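Local coordinates for protein immunoreactive 84kD antigen PG93 (Porphyromonas gingivalis, PDB 5M11) that serves as an essential bacterial surface component of the type IX secretion system and carries bound zinc and calcium ions, at residues V674-N679 / V689-L694; V736-V741 / S749-F754. All coordinates share one frame; numbering follows the deposited sequence.

In the fold
Both contacts belong to the small beta sandwich at the C-terminal end of the chain, beyond the propeller blades. Interaction 1 is a hairpin in a three-stranded antiparallel sheet completed by strand 720-722; interaction 2 is the later hairpin, in the sheet that also holds strands 699-703 and 709-714. Their centres lie 10 Å apart and the two sheets face each other through apolar side chains: V676 CG2 meets I752 CD1 at 3.5 Å, and I691 CD1 meets V739 CG2 at 3.6 Å. A calcium ion held by E670 and D743 sits near one end of the sandwich, about 9 Å from the side chain of V741 and about 10 Å from that of L694.

Interaction 1 of 2, residues V674-N679 / V689-L694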
loop_
_atom_site.group_PDB
_atom_site.type_symbol
_atom_site.label_atom_id
_atom_site.label_comp_id
_atom_site.label_asym_id
_atom_site.label_seq_id
_atom_site.Cartn_x
_atom_site.Cartn_y
_atom_site.Cartn_z
ATOM N N VAL A 674 22.845 18.638 10.962
ATOM C CA VAL A 674 22.450 19.740 10.070
ATOM C C VAL A 674 23.553 19.940 8.996
ATOM O O VAL A 674 24.734 19.774 9.304
ATOM C CB VAL A 674 22.093 21.056 10.837
ATOM C CG1 VAL A 674 21.641 22.157 9.888
ATOM C CG2 VAL A 674 21.007 20.807 11.888
ATOM N N TYR A 675 23.156 20.241 7.731
ATOM C CA TYR A 675 24.075 20.477 6.607
ATOM C C TYR A 675 23.429 21.308 5.469
ATOM O O TYR A 675 22.210 21.320 5.330
ATOM C CB TYR A 675 24.620 19.148 6.061
ATOM C CG TYR A 675 23.592 18.245 5.423
ATOM C CD1 TYR A 675 23.552 18.069 4.043
ATOM C CD2 TYR A 675 22.714 17.496 6.200
ATOM C CE1 TYR A 675 22.644 17.192 3.450
ATOM C CE2 TYR A 675 21.811 16.604 5.621
ATOM C CZ TYR A 675 21.770 16.464 4.244
ATOM O OH TYR A 675 20.845 15.625 3.668
ATOM N N VAL A 676 24.258 22.007 4.674
ATOM C CA VAL A 676 23.813 22.822 3.533
ATOM C C VAL A 676 24.304 22.181 2.265
ATOM O O VAL A 676 25.469 21.782 2.189
ATOM C CB VAL A 676 24.271 24.313 3.549
ATOM C CG1 VAL A 676 23.344 25.183 2.718
ATOM C CG2 VAL A 676 24.428 24.874 4.947
ATOM N N TYR A 677 23.444 22.128 1.252
ATOM C CA TYR A 677 23.799 21.612 -0.053
ATOM C C TYR A 677 23.065 22.435 -1.102
ATOM O O TYR A 677 21.860 22.680 -0.977
ATOM C CB TYR A 677 23.562 20.096 -0.199
ATOM C CG TYR A 677 22.118 19.655 -0.220
ATOM C CD1 TYR A 677 21.448 19.453 -1.422
ATOM C CD2 TYR A 677 21.435 19.388 0.959
ATOM C CE1 TYR A 677 20.123 19.009 -1.449
ATOM C CE2 TYR A 677 20.103 18.968 0.949
ATOM C CZ TYR A 677 19.448 18.776 -0.259
ATOM O OH TYR A 677 18.129 18.371 -0.263
ATOM N N PRO A 678 23.796 22.927 -2.116
ATOM C CA PRO A 678 25.222 22.697 -2.367
ATOM C C PRO A 678 26.152 23.676 -1.627
ATOM O O PRO A 678 25.835 24.852 -1.419
ATOM C CB PRO A 678 25.321 22.843 -3.885
ATOM C CG PRO A 678 24.242 23.833 -4.248
ATOM C CD PRO A 678 23.173 23.731 -3.186
ATOM N N ASN A 679 27.310 23.154 -1.210
ATOM C CA ASN A 679 28.373 23.912 -0.568
ATOM C C ASN A 679 29.697 23.549 -1.276
ATOM O O ASN A 679 30.135 22.397 -1.187
ATOM C CB ASN A 679 28.428 23.684 0.946
ATOM C CG ASN A 679 29.463 24.533 1.662
ATOM O OD1 ASN A 679 30.028 25.517 1.130
ATOM N ND2 ASN A 679 29.735 24.169 2.901
ATOM N N VAL A 689 20.071 27.157 -2.063
ATOM C CA VAL A 689 20.589 26.187 -1.070
ATOM C C VAL A 689 19.454 25.528 -0.266
ATOM O O VAL A 689 18.381 26.118 -0.094
ATOM C CB VAL A 689 21.679 26.732 -0.103
ATOM C CG1 VAL A 689 22.937 27.145 -0.853
ATOM C CG2 VAL A 689 21.164 27.862 0.778
ATOM N N THR A 690 19.725 24.308 0.241
ATOM C CA THR A 690 18.815 23.534 1.080
ATOM C C THR A 690 19.486 23.210 2.420
ATOM O O THR A 690 20.561 22.590 2.440
ATOM C CB THR A 690 18.359 22.250 0.362
ATOM O OG1 THR A 690 17.753 22.618 -0.875
ATOM C CG2 THR A 690 17.380 21.394 1.207
ATOM N N ILE A 691 18.846 23.645 3.535
ATOM C CA ILE A 691 19.265 23.312 4.899
ATOM C C ILE A 691 18.614 21.998 5.180
ATOM O O ILE A 691 17.401 21.898 5.022
ATOM C CB ILE A 691 18.944 24.380 5.999
ATOM C CG1 ILE A 691 19.363 25.836 5.597
ATOM C CG2 ILE A 691 19.540 23.979 7.356
ATOM C CD1 ILE A 691 20.766 26.038 5.098
ATOM N N ALA A 692 19.398 20.975 5.518
ATOM C CA ALA A 692 18.842 19.652 5.777
ATOM C C ALA A 692 19.374 19.079 7.098
ATOM O O ALA A 692 20.227 19.707 7.735
ATOM C CB ALA A 692 19.146 18.724 4.613
ATOM N N GLY A 693 18.813 17.937 7.518
ATOM C CA GLY A 693 19.134 17.278 8.781
ATOM C C GLY A 693 18.623 18.022 10.008
ATOM O O GLY A 693 19.078 17.754 11.125
ATOM N N LEU A 694 17.658 18.945 9.819
ATOM C CA LEU A 694 17.062 19.743 10.881
ATOM C C LEU A 694 16.052 18.961 11.700
ATOM O O LEU A 694 15.830 17.771 11.456
ATOM C CB LEU A 694 16.345 20.973 10.283
ATOM C CG LEU A 694 17.172 22.055 9.623
ATOM C CD1 LEU A 694 16.298 22.954 8.877
ATOM C CD2 LEU A 694 17.900 22.871 10.627
#
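This beta hairpin forms part of one sheet of the C-terminal beta sandwich, and Y675 and Y677 each lay a ring over the residue paired with them on strand 689-692. The strands run antiparallel, with Y675-A692 and Y677-T690 as hydrogen-bonded pairs around the non-hydrogen-bonded pair V676-I691. A692 N to Y675 O, at 2.8 Å, points nearly straight at the carbonyl. The return bond, Y675 N to A692 O, is more bent at the acceptor, its donor lying 39° out of the carbonyl plane.

On the tyrosine face, CG of Y675 sits between its own backbone N and carbonyl carbon (chi1 66°), which swings the ring across the neighbouring strand. A692 CB then makes a CH-pi contact 3.8 Å from the ring centroid, displaced toward the rim. Y677 adopts nearly the same first torsion and takes T690 CB over its ring face, while A692 CB approaches that ring at its edge. T690 OG1 is hydrogen-bonded to K721 NZ, on strand 720-722.

The other face is aliphatic and turns to the second sheet. V676 CG1 touches both V689 CB and I691 CD1, each at 3.6 Å, while its other methyl, CG2, turns to the second sheet. Nearer the calcium end, V674 CG1 rests 3.8 Å from I691 CG2 and 3.9 Å from L694 CD2.

Interaction 2 of 2, residues V736-V741 / S749-F754; sequences VYAVAV and SKLIRF
Y737 and F754 meet at one end of this antiparallel hairpin, where Y737 CB lies over a face of the phenyl ring in a CH-pi contact, 4.0 Å from its centroid. F754 CG stands between its own N and carbonyl carbon (chi1 74°), bringing the ring across to strand 736-741; V739 CG2 reaches the ring edge, 3.7 Å from F754 CE2. Two residues farther along, on the same face, V739 CB packs on I752 CG1. On the reverse face L751 CD1 leans over to A738 CB at 3.9 Å, and V736 CG1 lies 3.4 Å from R753 NH1, the two side chains crossing at about a right angle.

Six backbone hydrogen bonds fix this register. The central two, joining V739 and I752, are almost straight, each with an N-H...O angle of 176°; K750 N to V741 O, at the other end, is more bent at 137°.

Farther out, strand 699-703 flanks 736-741 on its other edge, while V676, V689 and I691 of the facing sheet pack against V739, I752 and F754. The Y737 hydroxyl is hydrogen-bonded to the carbonyl oxygen of A733. Cohesion between the strands thus comes from the backbone ladder, with apolar and CH-pi contacts added on the face bearing Y737, V739, I752 and F754; beside A738 and L751, R753 adds its long, charged side chain.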
loop_
_atom_site.group_PDB
_atom_site.type_symbol
_atom_site.label_atom_id
_atom_site.label_comp_id
_atom_site.label_asym_id
_atom_site.label_seq_id
_atom_site.Cartn_x
_atom_site.Cartn_y
_atom_site.Cartn_z
ATOM N N VAL A 736 31.237 33.851 2.821
ATOM C CA VAL A 736 30.925 32.762 3.736
ATOM C C VAL A 736 29.719 33.187 4.538
ATOM O O VAL A 736 29.745 34.221 5.209
ATOM C CB VAL A 736 32.142 32.367 4.608
ATOM C CG1 VAL A 736 31.721 31.593 5.849
ATOM C CG2 VAL A 736 33.138 31.551 3.793
ATOM N N TYR A 737 28.646 32.415 4.415
ATOM C CA TYR A 737 27.384 32.685 5.093
ATOM C C TYR A 737 27.205 31.657 6.199
ATOM O O TYR A 737 27.911 30.640 6.209
ATOM C CB TYR A 737 26.217 32.703 4.073
ATOM C CG TYR A 737 26.356 33.849 3.087
ATOM C CD1 TYR A 737 25.808 35.097 3.359
ATOM C CD2 TYR A 737 27.131 33.715 1.932
ATOM C CE1 TYR A 737 25.991 36.172 2.495
ATOM C CE2 TYR A 737 27.332 34.789 1.067
ATOM C CZ TYR A 737 26.761 36.016 1.357
ATOM O OH TYR A 737 26.933 37.087 0.521
ATOM N N ALA A 738 26.345 31.962 7.177
ATOM C CA ALA A 738 26.168 31.084 8.321
ATOM C C ALA A 738 24.719 30.828 8.610
ATOM O O ALA A 738 23.872 31.713 8.485
ATOM C CB ALA A 738 26.833 31.677 9.545
ATOM N N VAL A 739 24.453 29.593 9.031
ATOM C CA VAL A 739 23.147 29.068 9.393
ATOM C C VAL A 739 23.177 28.766 10.894
ATOM O O VAL A 739 23.929 27.885 11.352
ATOM C CB VAL A 739 22.826 27.818 8.528
ATOM C CG1 VAL A 739 21.434 27.278 8.822
ATOM C CG2 VAL A 739 22.980 28.133 7.044
ATOM N N ALA A 740 22.404 29.552 11.659
ATOM C CA ALA A 740 22.276 29.376 13.098
ATOM C C ALA A 740 20.966 28.678 13.376
ATOM O O ALA A 740 19.896 29.191 13.026
ATOM C CB ALA A 740 22.348 30.710 13.808
ATOM N N VAL A 741 21.062 27.461 13.933
ATOM C CA VAL A 741 19.914 26.616 14.252
ATOM C C VAL A 741 19.761 26.522 15.757
ATOM O O VAL A 741 20.639 26.000 16.431
ATOM C CB VAL A 741 19.985 25.199 13.609
ATOM C CG1 VAL A 741 18.725 24.399 13.912
ATOM C CG2 VAL A 741 20.221 25.281 12.104
ATOM N N SER A 749 22.074 24.995 20.371
ATOM C CA SER A 749 22.280 25.660 19.090
ATOM C C SER A 749 23.251 24.882 18.180
ATOM O O SER A 749 24.007 24.025 18.646
ATOM C CB SER A 749 22.805 27.076 19.313
ATOM O OG SER A 749 22.057 27.775 20.296
ATOM N N LYS A 750 23.219 25.194 16.879
ATOM C CA LYS A 750 24.097 24.607 15.880
ATOM C C LYS A 750 24.482 25.682 14.857
ATOM O O LYS A 750 23.637 26.223 14.140
ATOM C CB LYS A 750 23.463 23.375 15.214
ATOM C CG LYS A 750 24.427 22.549 14.362
ATOM C CD LYS A 750 25.459 21.769 15.178
ATOM C CE LYS A 750 26.323 20.908 14.289
ATOM N NZ LYS A 750 27.228 20.034 15.077
ATOM N N LEU A 751 25.762 26.018 14.840
ATOM C CA LEU A 751 26.258 27.013 13.922
ATOM C C LEU A 751 27.045 26.316 12.842
ATOM O O LEU A 751 28.077 25.697 13.113
ATOM C CB LEU A 751 27.089 28.078 14.657
ATOM C CG LEU A 751 27.605 29.270 13.842
ATOM C CD1 LEU A 751 26.481 29.980 13.083
ATOM C CD2 LEU A 751 28.341 30.243 14.744
ATOM N N ILE A 752 26.508 26.360 11.621
ATOM C CA ILE A 752 27.136 25.736 10.458
ATOM C C ILE A 752 27.325 26.809 9.360
ATOM O O ILE A 752 26.527 27.744 9.256
ATOM C CB ILE A 752 26.366 24.475 9.975
ATOM C CG1 ILE A 752 25.010 24.818 9.337
ATOM C CG2 ILE A 752 26.216 23.437 11.110
ATOM C CD1 ILE A 752 24.608 23.846 8.292
ATOM N N ARG A 753 28.405 26.694 8.586
ATOM C CA ARG A 753 28.724 27.675 7.555
ATOM C C ARG A 753 28.786 27.043 6.164
ATOM O O ARG A 753 29.126 25.863 6.038
ATOM C CB ARG A 753 30.063 28.360 7.881
ATOM C CG ARG A 753 30.024 29.277 9.084
ATOM C CD ARG A 753 31.410 29.435 9.676
ATOM N NE ARG A 753 31.509 30.590 10.574
ATOM C CZ ARG A 753 32.122 31.735 10.273
ATOM N NH1 ARG A 753 32.705 31.896 9.089
ATOM N NH2 ARG A 753 32.163 32.724 11.157
ATOM N N PHE A 754 28.463 27.839 5.122
ATOM C CA PHE A 754 28.514 27.451 3.703
ATOM C C PHE A 754 29.027 28.633 2.862
ATOM O O PHE A 754 28.829 29.797 3.233
ATOM C CB PHE A 754 27.156 26.941 3.184
ATOM C CG PHE A 754 26.120 28.013 2.964
ATOM C CD1 PHE A 754 25.993 28.639 1.727
ATOM C CD2 PHE A 754 25.274 28.405 3.994
ATOM C CE1 PHE A 754 25.048 29.647 1.532
ATOM C CE2 PHE A 754 24.307 29.390 3.790
ATOM C CZ PHE A 754 24.202 30.006 2.561
#